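Local coordinates for Mgp-operon protein 3 (Mycoplasma pneumoniae, PDB 6RJ1), which is a membrane-associated adhesion protein, known as P40/P90, that probably works with P1 in attaching the pathogen to host-cell sugars, at residues L53-R58 against Y114-K119; V509-G514 against N527-G532; I891-T896 against A915-N920; P604-F609 against A616-V621; N76-A81 against L136-Q141. All blocks are in the same frame, centred on the assembly; numbering follows the deposited sequence.

Interaction 1: residues L53-R58 against Y114-K119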
# COMPACT_ATOMS: atom_id res chain seq x y z
N LEU A 53 6.39 9.02 -25.86
CA LEU A 53 7.00 8.99 -24.54
C LEU A 53 6.10 9.77 -23.59
O LEU A 53 5.82 10.95 -23.81
CB LEU A 53 8.44 9.55 -24.55
CG LEU A 53 9.17 9.59 -23.21
CD1 LEU A 53 9.64 8.20 -22.79
CD2 LEU A 53 10.34 10.53 -23.28
N VAL A 54 5.62 9.09 -22.55
CA VAL A 54 4.73 9.63 -21.53
C VAL A 54 5.52 9.80 -20.23
O VAL A 54 6.23 8.88 -19.84
CB VAL A 54 3.49 8.71 -21.35
CG1 VAL A 54 2.53 9.26 -20.30
CG2 VAL A 54 2.77 8.48 -22.68
N ALA A 55 5.42 10.98 -19.59
CA ALA A 55 6.12 11.27 -18.33
C ALA A 55 5.15 11.77 -17.25
O ALA A 55 4.07 12.26 -17.57
CB ALA A 55 7.24 12.28 -18.57
N LEU A 56 5.54 11.62 -15.97
CA LEU A 56 4.77 12.06 -14.80
C LEU A 56 5.66 12.96 -13.96
O LEU A 56 6.75 12.56 -13.53
CB LEU A 56 4.29 10.84 -13.98
CG LEU A 56 3.44 11.11 -12.74
CD1 LEU A 56 2.17 11.89 -13.08
CD2 LEU A 56 3.09 9.82 -12.04
N VAL A 57 5.20 14.19 -13.72
CA VAL A 57 5.96 15.18 -12.95
C VAL A 57 5.13 15.79 -11.82
O VAL A 57 3.93 16.04 -12.00
CB VAL A 57 6.60 16.28 -13.85
CG1 VAL A 57 7.73 15.73 -14.72
CG2 VAL A 57 5.56 17.01 -14.70
N ARG A 58 5.78 16.09 -10.70
CA ARG A 58 5.16 16.72 -9.54
C ARG A 58 6.07 17.79 -8.94
O ARG A 58 7.27 17.73 -9.15
CB ARG A 58 4.74 15.66 -8.49
CG ARG A 58 5.88 15.00 -7.76
CD ARG A 58 5.41 13.84 -6.92
NE ARG A 58 6.54 13.10 -6.36
CZ ARG A 58 6.44 12.00 -5.62
NH1 ARG A 58 5.25 11.50 -5.34
NH2 ARG A 58 7.53 11.41 -5.16
N TYR A 114 1.52 16.83 -13.47
CA TYR A 114 1.20 16.70 -14.89
C TYR A 114 1.66 15.39 -15.48
O TYR A 114 2.66 14.82 -15.03
CB TYR A 114 1.82 17.84 -15.71
CG TYR A 114 1.12 19.16 -15.56
CD1 TYR A 114 0.02 19.49 -16.36
CD2 TYR A 114 1.56 20.11 -14.64
CE1 TYR A 114 -0.63 20.71 -16.23
CE2 TYR A 114 0.91 21.33 -14.50
CZ TYR A 114 -0.19 21.63 -15.29
OH TYR A 114 -0.83 22.84 -15.14
N VAL A 115 0.93 14.94 -16.49
CA VAL A 115 1.27 13.81 -17.34
C VAL A 115 1.70 14.51 -18.62
O VAL A 115 0.92 15.30 -19.17
CB VAL A 115 0.10 12.81 -17.56
CG1 VAL A 115 0.39 11.88 -18.74
CG2 VAL A 115 -0.17 12.00 -16.31
N LEU A 116 2.96 14.31 -19.03
CA LEU A 116 3.52 14.95 -20.22
C LEU A 116 3.60 13.97 -21.37
O LEU A 116 4.02 12.82 -21.18
CB LEU A 116 4.91 15.54 -19.94
CG LEU A 116 5.13 16.22 -18.60
CD1 LEU A 116 6.58 16.48 -18.38
CD2 LEU A 116 4.37 17.51 -18.49
N ILE A 117 3.20 14.42 -22.57
CA ILE A 117 3.22 13.62 -23.79
C ILE A 117 4.27 14.20 -24.73
O ILE A 117 4.28 15.41 -25.00
CB ILE A 117 1.82 13.54 -24.45
CG1 ILE A 117 0.70 13.14 -23.44
CG2 ILE A 117 1.80 12.65 -25.70
CD1 ILE A 117 0.79 11.74 -22.73
N PHE A 118 5.16 13.32 -25.23
CA PHE A 118 6.23 13.67 -26.15
C PHE A 118 6.11 12.83 -27.41
O PHE A 118 5.70 11.67 -27.34
CB PHE A 118 7.60 13.44 -25.50
CG PHE A 118 7.93 14.37 -24.36
CD1 PHE A 118 7.57 14.05 -23.05
CD2 PHE A 118 8.65 15.55 -24.58
CE1 PHE A 118 7.89 14.91 -21.99
CE2 PHE A 118 8.97 16.40 -23.52
CZ PHE A 118 8.60 16.08 -22.23
N LYS A 119 6.48 13.41 -28.55
CA LYS A 119 6.48 12.72 -29.84
C LYS A 119 7.92 12.54 -30.28
O LYS A 119 8.75 13.43 -30.02
CB LYS A 119 5.64 13.46 -30.90
CG LYS A 119 6.15 14.81 -31.41
CD LYS A 119 5.37 15.25 -32.64
CE LYS A 119 5.55 16.72 -32.94
NZ LYS A 119 4.82 17.60 -31.98

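Interaction 2: residues V509-G514 against N527-G532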
# COMPACT_ATOMS: atom_id res chain seq x y z
N VAL A 509 -14.06 -6.62 5.25
CA VAL A 509 -13.38 -5.33 5.10
C VAL A 509 -14.34 -4.19 5.42
O VAL A 509 -14.02 -3.35 6.27
CB VAL A 509 -12.71 -5.17 3.70
CG1 VAL A 509 -12.05 -3.80 3.53
CG2 VAL A 509 -11.70 -6.29 3.44
N GLU A 510 -15.52 -4.20 4.77
CA GLU A 510 -16.56 -3.18 4.89
C GLU A 510 -17.19 -3.08 6.28
O GLU A 510 -17.54 -1.97 6.68
CB GLU A 510 -17.65 -3.37 3.83
CG GLU A 510 -17.21 -2.95 2.43
CD GLU A 510 -18.26 -3.03 1.34
OE1 GLU A 510 -19.31 -3.70 1.55
OE2 GLU A 510 -18.04 -2.42 0.27
N ASN A 511 -17.33 -4.20 6.99
CA ASN A 511 -17.93 -4.19 8.33
C ASN A 511 -17.02 -3.51 9.34
O ASN A 511 -17.51 -2.88 10.28
CB ASN A 511 -18.35 -5.58 8.79
CG ASN A 511 -19.53 -6.14 8.03
OD1 ASN A 511 -20.15 -5.45 7.20
ND2 ASN A 511 -19.84 -7.40 8.27
N GLN A 512 -15.71 -3.59 9.14
CA GLN A 512 -14.76 -2.97 10.04
C GLN A 512 -14.56 -1.48 9.72
O GLN A 512 -13.93 -0.78 10.51
CB GLN A 512 -13.43 -3.76 10.08
CG GLN A 512 -12.88 -3.83 11.49
CD GLN A 512 -11.86 -4.92 11.70
OE1 GLN A 512 -10.72 -4.65 12.08
NE2 GLN A 512 -12.26 -6.17 11.50
N LEU A 513 -15.14 -0.97 8.60
CA LEU A 513 -15.03 0.44 8.19
C LEU A 513 -15.70 1.37 9.18
O LEU A 513 -15.28 2.51 9.33
CB LEU A 513 -15.58 0.68 6.77
CG LEU A 513 -14.77 0.14 5.57
CD1 LEU A 513 -15.54 0.28 4.28
CD2 LEU A 513 -13.43 0.85 5.41
N GLY A 514 -16.74 0.88 9.85
CA GLY A 514 -17.47 1.66 10.84
C GLY A 514 -18.82 1.08 11.20
O GLY A 514 -19.17 -0.03 10.79
N ASN A 527 -18.40 7.72 9.58
CA ASN A 527 -17.62 6.61 9.00
C ASN A 527 -18.09 6.17 7.61
O ASN A 527 -19.29 6.28 7.31
CB ASN A 527 -17.60 5.41 9.94
CG ASN A 527 -18.94 4.71 10.07
OD1 ASN A 527 -19.37 3.96 9.18
ND2 ASN A 527 -19.62 4.93 11.18
N LEU A 528 -17.17 5.61 6.79
CA LEU A 528 -17.43 5.15 5.43
C LEU A 528 -18.59 4.17 5.26
O LEU A 528 -19.31 4.27 4.26
CB LEU A 528 -16.16 4.55 4.81
CG LEU A 528 -15.03 5.53 4.51
CD1 LEU A 528 -13.70 4.89 4.78
CD2 LEU A 528 -15.10 6.07 3.11
N LYS A 529 -18.78 3.21 6.20
CA LYS A 529 -19.87 2.23 6.09
C LYS A 529 -21.25 2.89 6.15
O LYS A 529 -22.12 2.57 5.32
CB LYS A 529 -19.76 1.11 7.14
CG LYS A 529 -20.49 -0.15 6.71
CD LYS A 529 -20.75 -1.09 7.86
CE LYS A 529 -21.48 -2.31 7.38
NZ LYS A 529 -21.78 -3.24 8.49
N ALA A 530 -21.42 3.83 7.09
CA ALA A 530 -22.66 4.60 7.29
C ALA A 530 -22.97 5.46 6.07
O ALA A 530 -24.15 5.71 5.80
CB ALA A 530 -22.53 5.48 8.52
N GLN A 531 -21.93 5.89 5.32
CA GLN A 531 -22.08 6.72 4.12
C GLN A 531 -22.25 5.90 2.83
O GLN A 531 -22.44 6.47 1.75
CB GLN A 531 -20.92 7.73 4.00
CG GLN A 531 -20.63 8.53 5.27
CD GLN A 531 -21.84 9.18 5.89
OE1 GLN A 531 -22.56 9.95 5.25
NE2 GLN A 531 -22.09 8.89 7.16
N GLY A 532 -22.20 4.57 2.96
CA GLY A 532 -22.37 3.64 1.86
C GLY A 532 -21.17 3.59 0.94
O GLY A 532 -21.31 3.27 -0.24
O HOH W 1 -20.22 -2.69 11.17

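Interaction 3: residues I891-T896 against A915-N920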
# COMPACT_ATOMS: atom_id res chain seq x y z
N ILE A 891 17.98 -8.34 -8.95
CA ILE A 891 17.25 -9.59 -8.76
C ILE A 891 16.62 -10.03 -10.09
O ILE A 891 16.07 -9.21 -10.81
CB ILE A 891 16.23 -9.50 -7.59
CG1 ILE A 891 16.95 -9.60 -6.23
CG2 ILE A 891 15.09 -10.54 -7.72
CD1 ILE A 891 16.11 -9.25 -4.98
N THR A 892 16.71 -11.32 -10.40
CA THR A 892 16.10 -11.91 -11.59
C THR A 892 14.89 -12.72 -11.15
O THR A 892 14.99 -13.52 -10.21
CB THR A 892 17.12 -12.74 -12.38
OG1 THR A 892 18.12 -11.87 -12.88
CG2 THR A 892 16.49 -13.50 -13.55
N VAL A 893 13.75 -12.52 -11.82
CA VAL A 893 12.54 -13.29 -11.53
C VAL A 893 12.22 -14.18 -12.74
O VAL A 893 12.13 -13.70 -13.87
CB VAL A 893 11.36 -12.44 -11.03
CG1 VAL A 893 10.13 -13.31 -10.79
CG2 VAL A 893 11.73 -11.70 -9.74
N SER A 894 12.09 -15.49 -12.51
CA SER A 894 11.81 -16.47 -13.56
C SER A 894 10.55 -17.26 -13.24
O SER A 894 10.19 -17.40 -12.08
CB SER A 894 13.00 -17.42 -13.71
OG SER A 894 13.45 -17.93 -12.47
N ARG A 895 9.89 -17.79 -14.28
CA ARG A 895 8.68 -18.60 -14.13
C ARG A 895 9.05 -20.02 -13.70
O ARG A 895 10.08 -20.55 -14.13
CB ARG A 895 7.91 -18.67 -15.45
CG ARG A 895 7.12 -17.43 -15.80
CD ARG A 895 6.42 -17.62 -17.13
NE ARG A 895 5.47 -16.54 -17.42
CZ ARG A 895 5.80 -15.38 -17.99
NH1 ARG A 895 7.06 -15.13 -18.32
NH2 ARG A 895 4.87 -14.46 -18.21
N THR A 896 8.20 -20.64 -12.86
CA THR A 896 8.35 -22.03 -12.39
C THR A 896 6.98 -22.72 -12.40
O THR A 896 5.95 -22.05 -12.27
CB THR A 896 9.00 -22.12 -10.98
OG1 THR A 896 8.22 -21.41 -10.02
CG2 THR A 896 10.45 -21.64 -10.95
N ALA A 915 6.69 -18.14 -9.36
CA ALA A 915 7.84 -17.36 -9.77
C ALA A 915 9.04 -17.70 -8.87
O ALA A 915 8.86 -18.31 -7.82
CB ALA A 915 7.52 -15.87 -9.68
N LEU A 916 10.24 -17.31 -9.29
CA LEU A 916 11.47 -17.57 -8.54
C LEU A 916 12.35 -16.33 -8.61
O LEU A 916 12.73 -15.92 -9.70
CB LEU A 916 12.19 -18.80 -9.12
CG LEU A 916 13.29 -19.42 -8.27
CD1 LEU A 916 12.73 -20.33 -7.19
CD2 LEU A 916 14.25 -20.19 -9.12
N ALA A 917 12.64 -15.73 -7.45
CA ALA A 917 13.46 -14.52 -7.33
C ALA A 917 14.84 -14.86 -6.79
O ALA A 917 14.95 -15.52 -5.76
CB ALA A 917 12.79 -13.50 -6.44
N VAL A 918 15.89 -14.41 -7.50
CA VAL A 918 17.29 -14.65 -7.12
C VAL A 918 18.19 -13.45 -7.43
O VAL A 918 18.01 -12.81 -8.47
CB VAL A 918 17.89 -15.96 -7.72
CG1 VAL A 918 17.50 -17.19 -6.92
CG2 VAL A 918 17.56 -16.12 -9.20
N GLN A 919 19.18 -13.20 -6.56
CA GLN A 919 20.22 -12.19 -6.74
C GLN A 919 21.08 -12.78 -7.86
O GLN A 919 21.67 -13.85 -7.69
CB GLN A 919 21.02 -12.01 -5.44
CG GLN A 919 20.72 -10.71 -4.74
CD GLN A 919 21.95 -9.84 -4.60
OE1 GLN A 919 22.32 -9.45 -3.48
NE2 GLN A 919 22.60 -9.50 -5.73
N ASN A 920 21.03 -12.15 -9.04
CA ASN A 920 21.63 -12.66 -10.27
C ASN A 920 23.16 -12.55 -10.44
O ASN A 920 23.68 -13.12 -11.39
CB ASN A 920 20.95 -12.02 -11.48
CG ASN A 920 21.00 -10.51 -11.58
OD1 ASN A 920 21.96 -9.85 -11.15
ND2 ASN A 920 19.98 -9.94 -12.19

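Interaction 4: residues P604-F609 against A616-V621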
# COMPACT_ATOMS: atom_id res chain seq x y z
N PRO A 604 -15.53 -8.46 17.32
CA PRO A 604 -14.44 -9.29 17.88
C PRO A 604 -14.83 -10.72 18.30
O PRO A 604 -16.00 -11.00 18.55
CB PRO A 604 -13.93 -8.47 19.07
CG PRO A 604 -14.49 -7.12 18.90
CD PRO A 604 -15.77 -7.27 18.15
N ILE A 605 -13.83 -11.62 18.35
CA ILE A 605 -13.98 -13.03 18.74
C ILE A 605 -12.64 -13.62 19.23
O ILE A 605 -12.61 -14.35 20.21
CB ILE A 605 -14.66 -13.91 17.64
CG1 ILE A 605 -15.17 -15.27 18.21
CG2 ILE A 605 -13.77 -14.11 16.39
CD1 ILE A 605 -16.35 -15.87 17.51
N ASN A 606 -11.55 -13.29 18.53
CA ASN A 606 -10.22 -13.80 18.80
C ASN A 606 -9.54 -13.13 19.98
O ASN A 606 -9.77 -11.95 20.27
CB ASN A 606 -9.34 -13.74 17.54
CG ASN A 606 -9.87 -14.58 16.40
OD1 ASN A 606 -10.58 -15.57 16.59
ND2 ASN A 606 -9.53 -14.21 15.18
N GLY A 607 -8.72 -13.92 20.65
CA GLY A 607 -7.95 -13.55 21.82
C GLY A 607 -7.30 -14.80 22.37
O GLY A 607 -7.38 -15.86 21.74
N LEU A 608 -6.69 -14.71 23.56
CA LEU A 608 -6.04 -15.87 24.17
C LEU A 608 -7.06 -16.86 24.72
O LEU A 608 -7.84 -16.53 25.61
CB LEU A 608 -5.01 -15.45 25.24
CG LEU A 608 -4.12 -16.58 25.80
CD1 LEU A 608 -2.86 -16.75 24.98
CD2 LEU A 608 -3.77 -16.32 27.24
N PHE A 609 -7.04 -18.09 24.17
CA PHE A 609 -7.88 -19.22 24.59
C PHE A 609 -6.95 -20.29 25.16
O PHE A 609 -6.10 -20.82 24.44
CB PHE A 609 -8.72 -19.76 23.42
CG PHE A 609 -9.86 -18.86 23.00
CD1 PHE A 609 -11.11 -18.95 23.61
CD2 PHE A 609 -9.69 -17.94 21.97
CE1 PHE A 609 -12.16 -18.13 23.21
CE2 PHE A 609 -10.74 -17.11 21.58
CZ PHE A 609 -11.97 -17.21 22.19
N ALA A 616 -3.83 -20.67 22.16
CA ALA A 616 -4.11 -20.31 20.77
C ALA A 616 -4.67 -18.89 20.81
O ALA A 616 -5.34 -18.52 21.78
CB ALA A 616 -5.11 -21.27 20.15
N TYR A 617 -4.38 -18.10 19.77
CA TYR A 617 -4.88 -16.73 19.72
C TYR A 617 -6.14 -16.59 18.85
O TYR A 617 -6.63 -15.49 18.64
CB TYR A 617 -3.76 -15.76 19.30
CG TYR A 617 -2.80 -15.46 20.44
CD1 TYR A 617 -3.11 -14.51 21.41
CD2 TYR A 617 -1.58 -16.12 20.54
CE1 TYR A 617 -2.23 -14.22 22.45
CE2 TYR A 617 -0.69 -15.85 21.58
CZ TYR A 617 -1.02 -14.90 22.54
OH TYR A 617 -0.16 -14.62 23.57
N VAL A 618 -6.70 -17.73 18.40
CA VAL A 618 -7.91 -17.83 17.57
C VAL A 618 -9.02 -18.57 18.31
O VAL A 618 -8.73 -19.41 19.18
CB VAL A 618 -7.67 -18.47 16.18
CG1 VAL A 618 -8.49 -17.77 15.12
CG2 VAL A 618 -6.20 -18.50 15.80
N THR A 619 -10.28 -18.31 17.93
CA THR A 619 -11.46 -18.93 18.52
C THR A 619 -11.55 -20.43 18.21
O THR A 619 -11.34 -20.83 17.06
CB THR A 619 -12.73 -18.16 18.14
OG1 THR A 619 -13.85 -18.78 18.77
CG2 THR A 619 -12.97 -18.08 16.63
N PRO A 620 -11.89 -21.27 19.21
CA PRO A 620 -12.03 -22.71 18.94
C PRO A 620 -13.39 -23.06 18.32
O PRO A 620 -13.56 -24.17 17.83
CB PRO A 620 -11.81 -23.37 20.30
CG PRO A 620 -11.72 -22.22 21.31
CD PRO A 620 -12.16 -20.97 20.63
N VAL A 621 -14.36 -22.12 18.36
CA VAL A 621 -15.70 -22.27 17.77
C VAL A 621 -16.06 -21.06 16.89
O VAL A 621 -15.82 -19.91 17.27
CB VAL A 621 -16.84 -22.64 18.76
CG1 VAL A 621 -16.71 -24.08 19.24
CG2 VAL A 621 -16.91 -21.67 19.92

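Interaction 5: residues N76-A81 against L136-Q141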
# COMPACT_ATOMS: atom_id res chain seq x y z
N ASN A 76 -23.16 28.30 -3.69
CA ASN A 76 -23.01 27.83 -5.07
C ASN A 76 -23.56 26.40 -5.16
O ASN A 76 -24.05 25.99 -6.21
CB ASN A 76 -21.54 27.87 -5.50
CG ASN A 76 -21.32 27.56 -6.97
OD1 ASN A 76 -21.31 26.40 -7.39
ND2 ASN A 76 -21.13 28.59 -7.77
N THR A 77 -23.46 25.64 -4.03
CA THR A 77 -23.89 24.25 -3.80
C THR A 77 -23.19 23.23 -4.74
O THR A 77 -23.37 22.03 -4.55
CB THR A 77 -25.44 24.08 -3.81
OG1 THR A 77 -26.11 25.34 -3.70
CG2 THR A 77 -25.93 23.13 -2.72
N ASN A 78 -22.38 23.70 -5.73
CA ASN A 78 -21.67 22.81 -6.65
C ASN A 78 -20.14 23.06 -6.69
O ASN A 78 -19.48 22.74 -7.69
CB ASN A 78 -22.30 22.84 -8.05
CG ASN A 78 -23.15 21.63 -8.36
OD1 ASN A 78 -24.38 21.68 -8.32
ND2 ASN A 78 -22.50 20.51 -8.67
N GLN A 79 -19.59 23.59 -5.58
CA GLN A 79 -18.17 23.87 -5.46
C GLN A 79 -17.44 22.74 -4.72
O GLN A 79 -17.93 22.23 -3.71
CB GLN A 79 -17.94 25.23 -4.78
CG GLN A 79 -16.76 26.02 -5.36
CD GLN A 79 -17.09 26.85 -6.58
OE1 GLN A 79 -17.90 26.48 -7.44
NE2 GLN A 79 -16.44 27.99 -6.70
N ASN A 80 -16.27 22.35 -5.25
CA ASN A 80 -15.44 21.29 -4.68
C ASN A 80 -14.80 21.77 -3.38
O ASN A 80 -14.24 22.87 -3.34
CB ASN A 80 -14.37 20.84 -5.69
CG ASN A 80 -13.70 19.50 -5.40
OD1 ASN A 80 -13.84 18.90 -4.33
ND2 ASN A 80 -12.94 19.02 -6.36
N ALA A 81 -14.91 20.96 -2.31
CA ALA A 81 -14.35 21.25 -0.98
C ALA A 81 -12.83 21.19 -1.03
O ALA A 81 -12.15 21.84 -0.24
CB ALA A 81 -14.88 20.25 0.03
N LEU A 136 -7.62 17.55 -8.60
CA LEU A 136 -8.07 17.01 -7.33
C LEU A 136 -9.40 16.24 -7.53
O LEU A 136 -10.21 16.65 -8.37
CB LEU A 136 -8.36 18.20 -6.38
CG LEU A 136 -7.37 18.58 -5.26
CD1 LEU A 136 -6.42 17.48 -4.88
CD2 LEU A 136 -6.72 19.89 -5.53
N PRO A 137 -9.68 15.15 -6.76
CA PRO A 137 -10.98 14.47 -6.91
C PRO A 137 -12.13 15.39 -6.50
O PRO A 137 -11.89 16.40 -5.84
CB PRO A 137 -10.85 13.26 -5.99
CG PRO A 137 -9.85 13.66 -4.98
CD PRO A 137 -8.87 14.53 -5.69
N TYR A 138 -13.37 15.07 -6.92
CA TYR A 138 -14.50 15.92 -6.55
C TYR A 138 -15.22 15.47 -5.27
O TYR A 138 -15.52 14.29 -5.10
CB TYR A 138 -15.48 16.09 -7.72
CG TYR A 138 -16.62 17.05 -7.43
CD1 TYR A 138 -16.50 18.41 -7.67
CD2 TYR A 138 -17.82 16.59 -6.90
CE1 TYR A 138 -17.54 19.30 -7.39
CE2 TYR A 138 -18.86 17.47 -6.58
CZ TYR A 138 -18.72 18.82 -6.84
OH TYR A 138 -19.76 19.67 -6.56
N VAL A 139 -15.50 16.45 -4.40
CA VAL A 139 -16.26 16.29 -3.16
C VAL A 139 -17.02 17.60 -2.90
O VAL A 139 -16.40 18.65 -2.74
CB VAL A 139 -15.46 15.73 -1.95
CG1 VAL A 139 -14.30 16.64 -1.55
CG2 VAL A 139 -16.37 15.44 -0.77
N LYS A 140 -18.35 17.54 -2.97
CA LYS A 140 -19.22 18.70 -2.87
C LYS A 140 -19.31 19.24 -1.44
O LYS A 140 -19.61 18.49 -0.52
CB LYS A 140 -20.61 18.39 -3.48
CG LYS A 140 -21.71 19.44 -3.27
CD LYS A 140 -22.89 18.81 -2.50
CE LYS A 140 -24.06 19.74 -2.28
NZ LYS A 140 -24.88 19.91 -3.50
N GLN A 141 -19.04 20.56 -1.29
CA GLN A 141 -19.14 21.29 -0.02
C GLN A 141 -20.62 21.32 0.32
O GLN A 141 -21.42 21.78 -0.50
CB GLN A 141 -18.56 22.70 -0.14
CG GLN A 141 -17.56 23.01 0.95
CD GLN A 141 -17.05 24.42 0.89
OE1 GLN A 141 -17.34 25.23 1.76
NE2 GLN A 141 -16.26 24.73 -0.14

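Interaction 1: residues L53-R58 against Y114-K119
Val54 meets both Val115 and Ile117 on one face of the sheet, each in a different orientation. Against Val115 it comes at a slant, with its CG1 3.7 Å from CG1 of Val115. Beside Ile117 it runs alongside, both side chains pointing the same way, and its CG2 lies 3.8 Å from CD1 of Ile117. The first two torsions of Ile117 (chi1 -50°, chi2 -61°) together bring CD1 alongside Val54. Leu56 completes this face, its CD1 4.0 Å from CG2 of Val115.

The other face holds Leu53, Ala55, Val57, Tyr114, Leu116 and Phe118. Here Val57 and Leu116 cross at about a right angle, CG2 of Val57 lying 3.9 Å from CD1 of Leu116. Phe118 turns a ring edge rather than a face to its neighbour: Leu53 O lies in the ring plane, 3.6 Å from Phe118 CD1. Helix 30-33 covers this face, with Val30 on Ala55, Val57 and Leu116, and Ala33 on Phe118.

The strands themselves run antiparallel at 154°. Leu53 with Phe118, Ala55 with Leu116 and Val57 with Tyr114 are hydrogen-bonded pairs, and Ala55 N to Leu116 O measures 2.8 Å. The backbones of Val54 and Val115 bond to Lys46 and Ile132 of the flanking strands, which places the pair inside an eight-stranded mixed sheet. The chemistry is thus divided: backbone bonds fix the register, while largely buried aliphatic groups and the Phe118 ring pack both faces, the touching side chains being uncharged.

Interaction 2: residues V509-G514 against N527-G532
Lys529 and Asn511 supply the polar part of this contact. Lys529 NZ donates to Asn511 OD1 over 3.0 Å, approaching from above the amide, about 60° out of the carbonyl plane. A water adds a second link: it accepts from Lys529 NZ at 3.1 Å and donates to Asn511 O at 2.9 Å. The other end of the Asn511 amide, ND2, is bonded to Leu601 O, so its rotation is fixed from two directions.

Nonpolar and van der Waals contacts follow the stem of the same lysine. The chain is extended beyond CG, and this lays its methylenes across Glu510 and Gly514: CG stands 3.5 Å from Glu510 O, and CD is 3.5 Å from Gly514 O. Leu513 and Leu528 meet at a slant, CD2 of Leu513 to CD1 of Leu528 at 4.1 Å. Leu513 also touches Ala559 of strand 549-563, and Leu528 touches Thr160 of helix 157-163.

The third kind is an amide lying against glycine. Asn527 OD1 is 3.4 Å from Gly514 CA, where the chain has left helical geometry with positive phi. Asn527 CG sits between its own backbone N and carbonyl carbon (chi1 69°), which lets OD1 accept from Ala530 N at 2.9 Å, while ND2 is held by Ile650 O and Phe515 O. That bond from OD1, to the backbone N three residues on, is an Asx motif; with the type I turn Lys529-Gly532 it forms a compact coil set against the chain that follows helix 503-511, in the MgpC adhesin family region.

Interaction 3: residues I891-T896 against A915-N920
Ile891-Thr896 and Ala915-Asn920 run antiparallel at 153° with their axes 4.5 Å apart, Thr892 with Val918 and Ser894 with Leu916 forming the hydrogen-bonded pairs. On the face carrying Val893, Ala915 and Ala917, the valine straddles two small partners: CG1 meets CB of Ala915 at 3.8 Å, and CG2 meets CB of Ala917 at 3.9 Å. The branches separate this way because CG1 is anti to the backbone N (chi1 178°), which spreads the two methyls along the strand. Ile891 CG2 also touches Ala917 CB, at 4.0 Å. Strand 808-815 of a second antiparallel sheet packs over these residues through Val809, so the small alanines lie where two sheets meet face to face, possibly as blades of a propeller, the fold suggested by the clan of the MgpC family. The opposite face carries Thr892 and Ser894 beside Leu916 and Val918. Asn920 crosses Thr892 at about a right angle, and its ND2 donates to Thr892 OG1 over 2.8 Å with the oxygen in the amide plane. Thr892 OG1 also bonds Gly961 O, and Asn920 OD1 accepts from Ile922 N. Farther along, Thr896 CG2 lies 3.8 Å from CB of Leu916.

Interaction 4: residues P604-F609 against A616-V621
Phe609 N gives the shortest sound polar bond between the segments: it donates to Ala616 O over 3.0 Å, almost straight at 173°. The return bond, Ala616 N to Phe609 O, is bent and weak, and Gly607 N to Tyr617 O is weak as well. A side chain takes over where backbone pairing fails. Asn606 OD1 accepts from Thr619 N at 3.1 Å, the donor standing 38° out of the carbonyl plane. With CG anti to its carbonyl carbon (chi1 -62°), the Asn606 amide runs beside Val618, pointing the same way, and OD1 lies 3.4 Å from CG1 of Val618. Its ND2 is held by Ser580 OG and Thr582 O, so the whole amide is pinned.

Two rings receive C-H groups over a face. Pro620 CD sits above the centre of the Phe609 ring, 3.8 Å from the centroid, the proline crossing the phenyl group at about a right angle. Leu608 CD1 lies over the Tyr617 ring, 4.0 Å from its centroid and set somewhat off the ring normal. The Tyr617 ring also meets Phe670, and helix 666-673 touches both Tyr617 and Asn606 through Val667. Ile605 comes at a slant to Thr619, CG1 to CB 3.8 Å.

These segments continue the short hairpin of strands 609-611 and 614-616 outward from its base. Since only one straight backbone bond joins them, their alignment is probably helped by the asparagine amide and the two CH-pi contacts. Polar and ring contacts interleave, Phe609 using its N-H for the bond and its ring for Pro620.

Interaction 5: residues N76-A81 against L136-Q141
Asn80 grips the backbone of the facing loop with both ends of its amide. ND2 donates to Pro137 O over 2.9 Å, with the acceptor in the amide plane, and OD1 accepts from Val139 N at 3.0 Å, the donor well above the carbonyl plane. The group reaches that far because CG is anti to the backbone N (chi1 -163°), and the Tyr138 ring lies against it obliquely, CD1 3.8 Å from Asn80 CG. Backbone bonds follow on: Ala81 N to Val139 O at 2.8 Å and Gln141 N to Gln79 O at 3.1 Å, both nearly straight.

Farther along, Lys140 bends at chi2 and chi4 so that NZ meets Thr77 O at 2.8 Å, in the carbonyl plane. Tyr138 OH makes a weak bond to Asn78 O, which lies at the ring edge.

The second shell holds these groups in place. Asn80 OD1 also accepts from Leu82 N, while Trp492 NE1 donates to Tyr138 O. Tyr158 of helix 157-163 touches Ala81, Val139 and Gln141. The result is a single backbone bridge between two irregular loops, extended by an asparagine whose amide stands in for a stretch of peptide, beside the end of strand 125-135.

How the interactions relate
Interactions 1 and 5 come first and cross along the chain: 53-58 pairs with 114-119, while 76-81, from the connection between those strands, reaches 136-141 just after the next strand, 125-135. Their nearest atoms are about 10 Å apart. The other three follow in series. Interaction 2 closes a loop of 12 residues behind helix 503-511, interaction 4 a hairpin of six, and interaction 3 a connection of 18 between strands of a later sheet. Interactions 2 and 4 both belong to the MgpC adhesin region, about 7 Å apart at nearest atoms. Interaction 3 lies across the chain's centre from interactions 2 and 5, as does interaction 1 from interaction 4.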